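Local coordinates for protein delta-1-pyrroline-5-carboxylate dehydrogenase, mitochondrial (Mus musculus, PDB 4E3X) that oxidises L-glutamate gamma-semialdehyde, which forms from delta-1-pyrroline-5-carboxylate, to L-glutamate with NAD+ in the second step of mitochondrial proline breakdown, at residues K114-D117 against D123-Q126; K119-R124 against K175-L180; A145-M148 against G152-V155; G344-S349 against S389-A394. One frame throughout, in Å; residues are numbered along the deposited sequence. Where two conformers were deposited one is given.

Contact 1. Residues K114-D117 against D123-Q126; sequences KEWD and DRAQ
One nitrogen of R124 is shared by two backbone carbonyls near the end of helix 99-118. NH1 donates to W116 O at 3.0 Å and to D117 O at 2.9 Å, and both oxygens lie in the guanidinium plane, at its edge. The acceptors are approached differently: NH1 stays near the carbonyl plane of W116, but stands 50° out of that of D117, away from its lone pairs. Nearer the backbone, the aliphatic part of R124 lies over one face of the indole. Its CD sits 3.7 Å from the centroid of the six-membered ring, a CH-pi contact, and is 3.4 Å from W116 CE2, while CG passes over CZ2 and CH2. A bend at chi3 (-64°) turns the chain off the ring, leaving the guanidinium 52° from the indole plane. Water 1 adds a bridge, accepting from R124 NH2 at 3.0 Å and lying 2.9 Å from D117 OD1, to which it probably donates. Replacing R124 by leucine would probably leave W116 O and D117 O without this shared donor and break the water bridge to D117. A second shell fixes the parts: R124 NE donates to L225 O, W116 NE1 to A224 O, and D117 OD2 forms a salt bridge with R498 of the second subunit. The contact is the capping of the C-terminal end of helix 99-118 by an arginine of the next helix, across a short connection in the aldehyde dehydrogenase fold, close to the dimer interface.

Contact 2. Residues K119-R124 against K175-L180; sequences KPMADR and KFAVEL
M121 and A177 meet where two helices of the aldehyde dehydrogenase fold pack: the first turn of helix 121-136, with P120 at its N-cap, lies against the last turns of helix 155-180. The backbones come closest at A122 and V178, whose CA atoms are 6.0 Å apart. From CB, which points toward the other helix, the M121 chain runs with CG anti to the backbone nitrogen (chi1 -172°), and this carries CG to within 3.6 Å of A177 O. Bends at chi2 and chi3 then fold the thioether back: SD rests 3.7 Å from A177 CB, and CE is 3.9 Å from A177 O. Beside this pair, V178 CG2 reaches A122 CA at 4.2 Å, toward the more exposed side. M226 touches both M121 and A177, closing the apolar patch from a loop, while L180 packs on H536 of the second subunit. Trimming M121 to alanine would probably open a gap beside the methyl of A177 and deprive R124 of its sulfur acceptor. That sulfur has a polar role within its own helix turn as well: R124 NH2 makes a weak hydrogen bond to M121 SD, 3.4 Å long with an N-H...S angle of 148°.

Contact 3. Residues A145-M148 against G152-V155; sequences AKTM and GKTV
The chain leaves helix 140-151 at G152, whose N makes a weak hydrogen bond to M148 O, 2.9 Å long but bent to 126° at the hydrogen, and the positive phi of G152 (81°) then turns the chain out of the helix. The turn brings the next residues back alongside the last helical turns, with the CA atoms of M148 and K153 only 4.3 Å apart. M148 carries most of the side-chain contact. Its CG lies 3.2 Å from K153 O, and its CA makes a CA-H...O contact with the same oxygen at 3.4 Å; K153 O is buried and has no hydrogen-bonding partner in the model, and among the two segments it is met by C-H groups of M148. Farther out, the bend at chi3 (64°) turns CE toward V155, placing it 3.8 Å from V155 CG2, the two side chains running side by side. T147 adds a second contact: its CG2, anti to the backbone nitrogen, touches K153 CD at 3.6 Å and CG slightly less closely, across the extended lysine chain. Past that point the lysine runs away to its own partners, a salt bridge to D161 and a hydrogen bond to N211 O, with cation-pi contacts to F212 and Y343. T154 is the N-cap of the next helix, its OG1 making a weak bond to Q157 N. The contact thus forms the tight connection between helices 140-151 and 155-180: M148 and V155 both pack on L50 of helix 45-55, T147 reaches A241 of helix 239-251, and T154 and V155 touch Y561 of the second subunit.

Contact 4. Residues G344-S349 against S389-A394; sequences GGQKCS and SAVIDA. With PRO (proline), chain J; PRO (proline), chain K.
Q346 OE1 receives the backbone N-H of I392 at 2.9 Å, the single direct hydrogen bond between 344-349 and 389-394. The bond is moderately bent, 138° at the hydrogen, with the donor tilted 15° from the amide carbonyl plane. The same oxygen also presses on V391 CB at 3.4 Å, the glutamine crossing the valine side chain at about a right angle. An extended chain beyond CG carries the amide across to the 389-394 backbone. Its other end is engaged too: NE2 donates to Y343 O and, at 2.9 Å, to water 2, which in turn donates to A390 O at 2.7 Å. One carboxamide therefore serves two neighbouring peptide groups, one directly and one through water, which fixes which end is oxygen and which nitrogen. Each loop also meets a bound proline. S349 OG donates to OXT of the chain K proline at 2.6 Å; the backbone N atoms of G512 and S513 also bond this proline. I392 CG2 packs on CD of the chain J proline at 3.6 Å, and that ligand, also bonded by R399 NH1, makes a weak bond from its ring nitrogen to D393 OD1, which also caps A396 N. C348, the catalytic nucleophile, lies on the same loop as Q346, and Q346 O accepts from N211 ND2, the probable transition-state stabiliser. The chemistry thus implies a catalytic loop tied by a neutral amide to the loop before helix 394-409.

The four contacts fall into two groups. Contacts 1 and 2, centred 8 Å apart, share R124 on helix 121-136 and touch through A125 CB and V178 CG2, 3.8 Å apart. Contacts 3 and 4, centred 12 Å apart, touch where G152 O meets S389 CB at 3.5 Å. Between the groups the centres lie 32 to 36 Å apart. Helix 155-180 joins them: it begins at contact 3, and its C-terminal part lies in contact 2, inside whose loop contact 3 is nested. Contact 4 holds the nucleophile C348; the K153 side chain of contact 3 comes to about 11 Å from that of C348, and contacts 1 and 2 lie away from the annotated sites.

Contact 1. Residues K114-D117 against D123-Q126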
loop_
_atom_site.group_PDB
_atom_site.type_symbol
_atom_site.label_atom_id
_atom_site.label_comp_id
_atom_site.label_asym_id
_atom_site.label_seq_id
_atom_site.Cartn_x
_atom_site.Cartn_y
_atom_site.Cartn_z
ATOM N N LYS B 114 -11.272 3.829 19.200
ATOM C CA LYS B 114 -12.575 3.670 18.556
ATOM C C LYS B 114 -13.315 4.999 18.465
ATOM O O LYS B 114 -13.853 5.345 17.418
ATOM C CB LYS B 114 -13.428 2.633 19.292
ATOM N N GLU B 115 -13.306 5.751 19.560
ATOM C CA GLU B 115 -13.943 7.063 19.595
ATOM C C GLU B 115 -13.336 8.014 18.557
ATOM O O GLU B 115 -14.047 8.727 17.854
ATOM C CB GLU B 115 -13.841 7.656 21.008
ATOM C CG GLU B 115 -14.382 9.072 21.159
ATOM C CD GLU B 115 -14.138 9.667 22.546
ATOM O OE1 GLU B 115 -13.188 9.235 23.243
ATOM O OE2 GLU B 115 -14.900 10.579 22.938
ATOM N N TRP B 116 -12.013 8.000 18.451
ATOM C CA TRP B 116 -11.307 8.871 17.515
ATOM C C TRP B 116 -11.593 8.462 16.065
ATOM O O TRP B 116 -11.846 9.310 15.204
ATOM C CB TRP B 116 -9.808 8.821 17.830
ATOM C CG TRP B 116 -8.918 9.588 16.900
ATOM C CD1 TRP B 116 -7.995 9.060 16.037
ATOM C CD2 TRP B 116 -8.838 11.014 16.752
ATOM N NE1 TRP B 116 -7.349 10.070 15.359
ATOM C CE2 TRP B 116 -7.850 11.275 15.776
ATOM C CE3 TRP B 116 -9.505 12.095 17.346
ATOM C CZ2 TRP B 116 -7.510 12.568 15.383
ATOM C CZ3 TRP B 116 -9.167 13.381 16.950
ATOM C CH2 TRP B 116 -8.176 13.606 15.976
ATOM N N ASP B 117 -11.566 7.159 15.808
ATOM C CA ASP B 117 -11.874 6.606 14.490
ATOM C C ASP B 117 -13.307 6.960 14.066
ATOM O O ASP B 117 -13.560 7.243 12.892
ATOM C CB ASP B 117 -11.659 5.088 14.541
ATOM C CG ASP B 117 -11.966 4.384 13.234
ATOM O OD1 ASP B 117 -11.708 4.944 12.151
ATOM O OD2 ASP B 117 -12.466 3.240 13.305
ATOM N N ASP B 123 -13.740 16.766 11.486
ATOM C CA ASP B 123 -13.378 17.155 12.843
ATOM C C ASP B 123 -11.924 16.809 13.157
ATOM O O ASP B 123 -11.230 17.560 13.843
ATOM C CB ASP B 123 -14.313 16.502 13.864
ATOM C CG ASP B 123 -15.751 16.969 13.723
ATOM O OD1 ASP B 123 -15.997 17.925 12.958
ATOM O OD2 ASP B 123 -16.635 16.390 14.382
ATOM N N ARG B 124 -11.460 15.669 12.664
ATOM C CA ARG B 124 -10.047 15.350 12.820
ATOM C C ARG B 124 -9.189 16.334 12.022
ATOM O O ARG B 124 -8.162 16.819 12.510
ATOM C CB ARG B 124 -9.758 13.902 12.414
ATOM C CG ARG B 124 -10.522 12.877 13.249
ATOM C CD ARG B 124 -9.964 11.478 13.064
ATOM N NE ARG B 124 -10.114 10.982 11.700
ATOM C CZ ARG B 124 -10.898 9.968 11.346
ATOM N NH1 ARG B 124 -11.640 9.341 12.251
ATOM N NH2 ARG B 124 -10.948 9.585 10.080
ATOM N N ALA B 125 -9.625 16.649 10.805
ATOM C CA ALA B 125 -8.882 17.573 9.952
ATOM C C ALA B 125 -8.752 18.955 10.594
ATOM O O ALA B 125 -7.733 19.629 10.438
ATOM C CB ALA B 125 -9.529 17.674 8.574
ATOM N N GLN B 126 -9.776 19.363 11.338
ATOM C CA GLN B 126 -9.775 20.669 11.982
ATOM C C GLN B 126 -8.612 20.846 12.959
ATOM O O GLN B 126 -8.059 21.942 13.072
ATOM C CB GLN B 126 -11.112 20.907 12.686
HETATM O O HOH W 1 -12.259 6.928 10.138
#

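Contact 2. Residues K119-R124 against K175-L180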
loop_
_atom_site.group_PDB
_atom_site.type_symbol
_atom_site.label_atom_id
_atom_site.label_comp_id
_atom_site.label_asym_id
_atom_site.label_seq_id
_atom_site.Cartn_x
_atom_site.Cartn_y
_atom_site.Cartn_z
ATOM N N LYS B 119 -14.959 9.645 14.932
ATOM C CA LYS B 119 -15.104 11.081 14.708
ATOM C C LYS B 119 -15.172 11.371 13.217
ATOM O O LYS B 119 -14.459 10.752 12.434
ATOM C CB LYS B 119 -13.900 11.831 15.263
ATOM C CG LYS B 119 -13.959 12.194 16.718
ATOM C CD LYS B 119 -12.893 13.245 17.004
ATOM C CE LYS B 119 -12.864 13.608 18.465
ATOM N NZ LYS B 119 -14.191 14.114 18.899
ATOM N N PRO B 120 -16.008 12.332 12.811
ATOM C CA PRO B 120 -16.013 12.720 11.398
ATOM C C PRO B 120 -14.633 13.182 10.928
ATOM O O PRO B 120 -13.907 13.850 11.668
ATOM C CB PRO B 120 -17.005 13.882 11.361
ATOM C CG PRO B 120 -17.933 13.605 12.503
ATOM C CD PRO B 120 -17.065 13.013 13.579
ATOM N N MET B 121 -14.270 12.795 9.708
ATOM C CA MET B 121 -12.984 13.164 9.127
ATOM C C MET B 121 -12.747 14.670 9.223
ATOM O O MET B 121 -11.641 15.111 9.508
ATOM C CB MET B 121 -12.912 12.716 7.662
ATOM C CG MET B 121 -11.536 12.883 7.005
ATOM S SD MET B 121 -10.346 11.565 7.365
ATOM C CE MET B 121 -10.959 10.241 6.325
ATOM N N ALA B 122 -13.797 15.455 9.012
ATOM C CA ALA B 122 -13.688 16.908 9.054
ATOM C C ALA B 122 -13.275 17.429 10.429
ATOM O O ALA B 122 -12.553 18.417 10.529
ATOM C CB ALA B 122 -14.995 17.544 8.620
ATOM N N ASP B 123 -13.740 16.766 11.486
ATOM C CA ASP B 123 -13.378 17.155 12.843
ATOM C C ASP B 123 -11.924 16.809 13.157
ATOM O O ASP B 123 -11.230 17.560 13.843
ATOM C CB ASP B 123 -14.313 16.502 13.864
ATOM C CG ASP B 123 -15.751 16.969 13.723
ATOM O OD1 ASP B 123 -15.997 17.925 12.958
ATOM O OD2 ASP B 123 -16.635 16.390 14.382
ATOM N N ARG B 124 -11.460 15.669 12.664
ATOM C CA ARG B 124 -10.047 15.350 12.820
ATOM C C ARG B 124 -9.189 16.334 12.022
ATOM O O ARG B 124 -8.162 16.819 12.510
ATOM C CB ARG B 124 -9.758 13.902 12.414
ATOM C CG ARG B 124 -10.522 12.877 13.249
ATOM C CD ARG B 124 -9.964 11.478 13.064
ATOM N NE ARG B 124 -10.114 10.982 11.700
ATOM C CZ ARG B 124 -10.898 9.968 11.346
ATOM N NH1 ARG B 124 -11.640 9.341 12.251
ATOM N NH2 ARG B 124 -10.948 9.585 10.080
ATOM N N LYS B 175 -6.862 18.437 3.344
ATOM C CA LYS B 175 -7.622 18.498 2.099
ATOM C C LYS B 175 -7.795 17.117 1.479
ATOM O O LYS B 175 -8.909 16.727 1.130
ATOM C CB LYS B 175 -6.947 19.436 1.092
ATOM C CG LYS B 175 -7.595 19.432 -0.291
ATOM C CD LYS B 175 -6.744 20.170 -1.315
ATOM C CE LYS B 175 -7.387 20.141 -2.699
ATOM N NZ LYS B 175 -8.667 20.908 -2.727
ATOM N N PHE B 176 -6.699 16.370 1.359
ATOM C CA PHE B 176 -6.751 15.055 0.733
ATOM C C PHE B 176 -7.710 14.132 1.490
ATOM O O PHE B 176 -8.482 13.389 0.884
ATOM C CB PHE B 176 -5.356 14.425 0.679
ATOM C CG PHE B 176 -4.358 15.189 -0.161
ATOM C CD1 PHE B 176 -4.754 15.882 -1.293
ATOM C CD2 PHE B 176 -3.015 15.205 0.192
ATOM C CE1 PHE B 176 -3.819 16.574 -2.062
ATOM C CE2 PHE B 176 -2.080 15.885 -0.565
ATOM C CZ PHE B 176 -2.485 16.582 -1.684
ATOM N N ALA B 177 -7.673 14.201 2.815
ATOM C CA ALA B 177 -8.513 13.337 3.649
ATOM C C ALA B 177 -9.999 13.704 3.596
ATOM O O ALA B 177 -10.859 12.828 3.468
ATOM C CB ALA B 177 -8.018 13.337 5.076
ATOM N N VAL B 178 -10.305 14.994 3.697
ATOM C CA VAL B 178 -11.691 15.429 3.620
ATOM C C VAL B 178 -12.284 15.064 2.256
ATOM O O VAL B 178 -13.421 14.582 2.161
ATOM C CB VAL B 178 -11.812 16.946 3.900
ATOM C CG1 VAL B 178 -13.153 17.496 3.417
ATOM C CG2 VAL B 178 -11.595 17.227 5.387
ATOM N N GLU B 179 -11.497 15.248 1.200
ATOM C CA GLU B 179 -11.995 15.006 -0.144
ATOM C C GLU B 179 -12.036 13.516 -0.485
ATOM O O GLU B 179 -12.848 13.106 -1.306
ATOM C CB GLU B 179 -11.215 15.846 -1.161
ATOM C CG GLU B 179 -11.443 17.343 -0.909
ATOM C CD GLU B 179 -10.738 18.275 -1.878
ATOM O OE1 GLU B 179 -10.014 17.803 -2.780
ATOM O OE2 GLU B 179 -10.908 19.502 -1.720
ATOM N N LEU B 180 -11.208 12.705 0.177
ATOM C CA LEU B 180 -11.222 11.256 -0.041
ATOM C C LEU B 180 -12.592 10.664 0.270
ATOM O O LEU B 180 -13.026 9.705 -0.364
ATOM C CB LEU B 180 -10.156 10.565 0.820
ATOM C CG LEU B 180 -10.129 9.031 0.806
ATOM C CD1 LEU B 180 -9.838 8.484 -0.597
ATOM C CD2 LEU B 180 -9.118 8.497 1.823
#

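Contact 3. Residues A145-M148 against G152-V155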
loop_
_atom_site.group_PDB
_atom_site.type_symbol
_atom_site.label_atom_id
_atom_site.label_comp_id
_atom_site.label_asym_id
_atom_site.label_seq_id
_atom_site.Cartn_x
_atom_site.Cartn_y
_atom_site.Cartn_z
ATOM N N ALA B 145 13.172 28.693 15.629
ATOM C CA ALA B 145 14.304 28.868 16.528
ATOM C C ALA B 145 14.736 27.537 17.127
ATOM O O ALA B 145 15.937 27.265 17.256
ATOM C CB ALA B 145 13.963 29.870 17.629
ATOM N N LYS B 146 13.760 26.702 17.479
ATOM C CA LYS B 146 14.072 25.419 18.091
ATOM C C LYS B 146 14.738 24.474 17.092
ATOM O O LYS B 146 15.578 23.665 17.467
ATOM C CB LYS B 146 12.814 24.795 18.696
ATOM C CG LYS B 146 12.359 25.546 19.937
ATOM C CD LYS B 146 11.089 24.986 20.558
ATOM C CE LYS B 146 10.779 25.719 21.848
ATOM N NZ LYS B 146 9.519 25.241 22.483
ATOM N N THR B 147 14.363 24.589 15.825
ATOM C CA THR B 147 14.979 23.797 14.772
ATOM C C THR B 147 16.400 24.314 14.477
ATOM O O THR B 147 17.334 23.536 14.259
ATOM C CB THR B 147 14.089 23.808 13.512
ATOM O OG1 THR B 147 12.802 23.252 13.836
ATOM C CG2 THR B 147 14.704 22.994 12.389
ATOM N N MET B 148 16.577 25.631 14.492
ATOM C CA MET B 148 17.915 26.204 14.316
ATOM C C MET B 148 18.858 25.794 15.435
ATOM O O MET B 148 19.959 25.299 15.192
ATOM C CB MET B 148 17.837 27.729 14.256
ATOM C CG MET B 148 17.133 28.266 13.016
ATOM S SD MET B 148 17.046 30.067 12.974
ATOM C CE MET B 148 18.787 30.472 12.891
ATOM N N GLY B 152 20.661 22.707 14.235
ATOM C CA GLY B 152 21.751 23.394 13.555
ATOM C C GLY B 152 21.392 24.000 12.210
ATOM O O GLY B 152 22.280 24.278 11.406
ATOM N N LYS B 153 20.101 24.183 11.951
ATOM C CA LYS B 153 19.656 24.781 10.692
ATOM C C LYS B 153 19.854 26.290 10.621
ATOM O O LYS B 153 19.766 26.988 11.630
ATOM C CB LYS B 153 18.181 24.450 10.435
ATOM C CG LYS B 153 17.916 22.956 10.286
ATOM C CD LYS B 153 16.736 22.642 9.381
ATOM C CE LYS B 153 16.703 21.150 9.108
ATOM N NZ LYS B 153 15.627 20.748 8.161
ATOM N N THR B 154 20.109 26.789 9.416
ATOM C CA THR B 154 20.071 28.223 9.179
ATOM C C THR B 154 18.620 28.700 9.144
ATOM O O THR B 154 17.686 27.895 9.073
ATOM C CB THR B 154 20.710 28.580 7.837
ATOM O OG1 THR B 154 20.042 27.842 6.807
ATOM C CG2 THR B 154 22.202 28.245 7.840
ATOM N N VAL B 155 18.439 30.016 9.185
ATOM C CA VAL B 155 17.110 30.614 9.096
ATOM C C VAL B 155 16.283 30.033 7.950
ATOM O O VAL B 155 15.166 29.561 8.160
ATOM C CB VAL B 155 17.190 32.137 8.889
ATOM C CG1 VAL B 155 15.801 32.709 8.676
ATOM C CG2 VAL B 155 17.877 32.810 10.064
#

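Contact 4. Residues G344-S349 against S389-A394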
loop_
_atom_site.group_PDB
_atom_site.type_symbol
_atom_site.label_atom_id
_atom_site.label_comp_id
_atom_site.label_asym_id
_atom_site.label_seq_id
_atom_site.Cartn_x
_atom_site.Cartn_y
_atom_site.Cartn_z
ATOM N N GLY B 344 24.404 21.321 5.468
ATOM C CA GLY B 344 25.567 20.454 5.506
ATOM C C GLY B 344 25.407 19.139 4.762
ATOM O O GLY B 344 26.030 18.143 5.136
ATOM N N GLY B 345 24.562 19.127 3.732
ATOM C CA GLY B 345 24.315 17.917 2.964
ATOM C C GLY B 345 23.541 16.847 3.722
ATOM O O GLY B 345 23.473 15.698 3.280
ATOM N N GLN B 346 22.956 17.217 4.860
ATOM C CA GLN B 346 22.237 16.257 5.695
ATOM C C GLN B 346 20.790 16.089 5.255
ATOM O O GLN B 346 19.852 16.248 6.048
ATOM C CB GLN B 346 22.305 16.690 7.153
ATOM C CG GLN B 346 23.729 16.853 7.648
ATOM C CD GLN B 346 23.764 17.340 9.077
ATOM O OE1 GLN B 346 24.113 16.590 9.991
ATOM N NE2 GLN B 346 23.374 18.597 9.285
ATOM N N LYS B 347 20.609 15.770 3.979
ATOM C CA LYS B 347 19.276 15.563 3.432
ATOM C C LYS B 347 19.269 14.279 2.636
ATOM O O LYS B 347 20.225 13.979 1.923
ATOM C CB LYS B 347 18.875 16.713 2.511
ATOM C CG LYS B 347 18.861 18.093 3.153
ATOM C CD LYS B 347 18.261 19.112 2.196
ATOM C CE LYS B 347 18.195 20.491 2.828
ATOM N NZ LYS B 347 17.545 21.483 1.932
ATOM N N CYS B 348 18.184 13.526 2.735
ATOM C CA CYS B 348 18.024 12.309 1.950
ATOM C C CYS B 348 18.031 12.608 0.462
ATOM O O CYS B 348 18.249 11.714 -0.342
ATOM C CB CYS B 348 16.714 11.613 2.301
ATOM S SG CYS B 348 16.623 11.073 3.999
ATOM N N SER B 349 17.793 13.878 0.113
ATOM C CA SER B 349 17.711 14.342 -1.271
ATOM C C SER B 349 18.979 15.036 -1.778
ATOM O O SER B 349 19.045 15.401 -2.948
ATOM C CB SER B 349 16.562 15.343 -1.407
ATOM O OG SER B 349 16.745 16.417 -0.495
ATOM N N SER B 389 25.794 25.265 8.860
ATOM C CA SER B 389 26.463 25.160 10.148
ATOM C C SER B 389 26.975 23.747 10.407
ATOM O O SER B 389 27.107 22.936 9.486
ATOM C CB SER B 389 25.518 25.602 11.271
ATOM O OG SER B 389 26.215 25.776 12.499
ATOM N N ALA B 390 27.277 23.472 11.669
ATOM C CA ALA B 390 27.765 22.174 12.097
ATOM C C ALA B 390 26.820 21.046 11.713
ATOM O O ALA B 390 25.608 21.244 11.608
ATOM C CB ALA B 390 27.946 22.187 13.591
ATOM N N VAL B 391 27.380 19.855 11.527
ATOM C CA VAL B 391 26.570 18.656 11.357
ATOM C C VAL B 391 25.983 18.244 12.707
ATOM O O VAL B 391 26.337 18.800 13.750
ATOM C CB VAL B 391 27.357 17.500 10.694
ATOM C CG1 VAL B 391 27.843 17.922 9.304
ATOM C CG2 VAL B 391 28.524 17.048 11.573
ATOM N N ILE B 392 25.076 17.278 12.685
ATOM C CA ILE B 392 24.135 17.094 13.791
ATOM C C ILE B 392 24.721 16.607 15.119
ATOM O O ILE B 392 24.306 17.072 16.178
ATOM C CB ILE B 392 22.956 16.178 13.359
ATOM C CG1 ILE B 392 21.826 16.181 14.403
ATOM C CG2 ILE B 392 23.440 14.760 13.049
ATOM C CD1 ILE B 392 21.101 17.518 14.537
ATOM N N ASP B 393 25.665 15.673 15.074
ATOM C CA ASP B 393 26.165 15.074 16.300
ATOM C C ASP B 393 27.540 14.446 16.123
ATOM O O ASP B 393 28.115 14.450 15.030
ATOM C CB ASP B 393 25.155 14.078 16.912
ATOM C CG ASP B 393 24.899 12.848 16.042
ATOM O OD1 ASP B 393 25.577 12.646 15.015
ATOM O OD2 ASP B 393 23.996 12.070 16.404
ATOM N N ALA B 394 28.061 13.911 17.220
ATOM C CA ALA B 394 29.398 13.341 17.232
ATOM C C ALA B 394 29.531 12.163 16.276
ATOM O O ALA B 394 30.569 11.997 15.630
ATOM C CB ALA B 394 29.783 12.930 18.650
HETATM N N PRO J . 23.509 10.983 13.694
HETATM C CA PRO J . 23.565 9.587 14.139
HETATM C C PRO J . 24.516 8.760 13.279
HETATM O O PRO J . 25.225 9.300 12.425
HETATM C CB PRO J . 22.112 9.099 13.976
HETATM C CG PRO J . 21.351 10.250 13.337
HETATM C CD PRO J . 22.126 11.482 13.668
HETATM O OXT PRO J . 24.605 7.542 13.431
HETATM N N PRO K . 11.778 16.576 1.192
HETATM C CA PRO K . 13.143 17.078 1.364
HETATM C C PRO K . 13.773 17.522 0.049
HETATM O O PRO K . 13.250 17.275 -1.043
HETATM C CB PRO K . 13.878 15.863 1.927
HETATM C CG PRO K . 12.842 15.189 2.757
HETATM C CD PRO K . 11.524 15.393 2.034
HETATM O OXT PRO K . 14.832 18.153 0.058
HETATM O O HOH W 2 23.299 19.791 11.949
#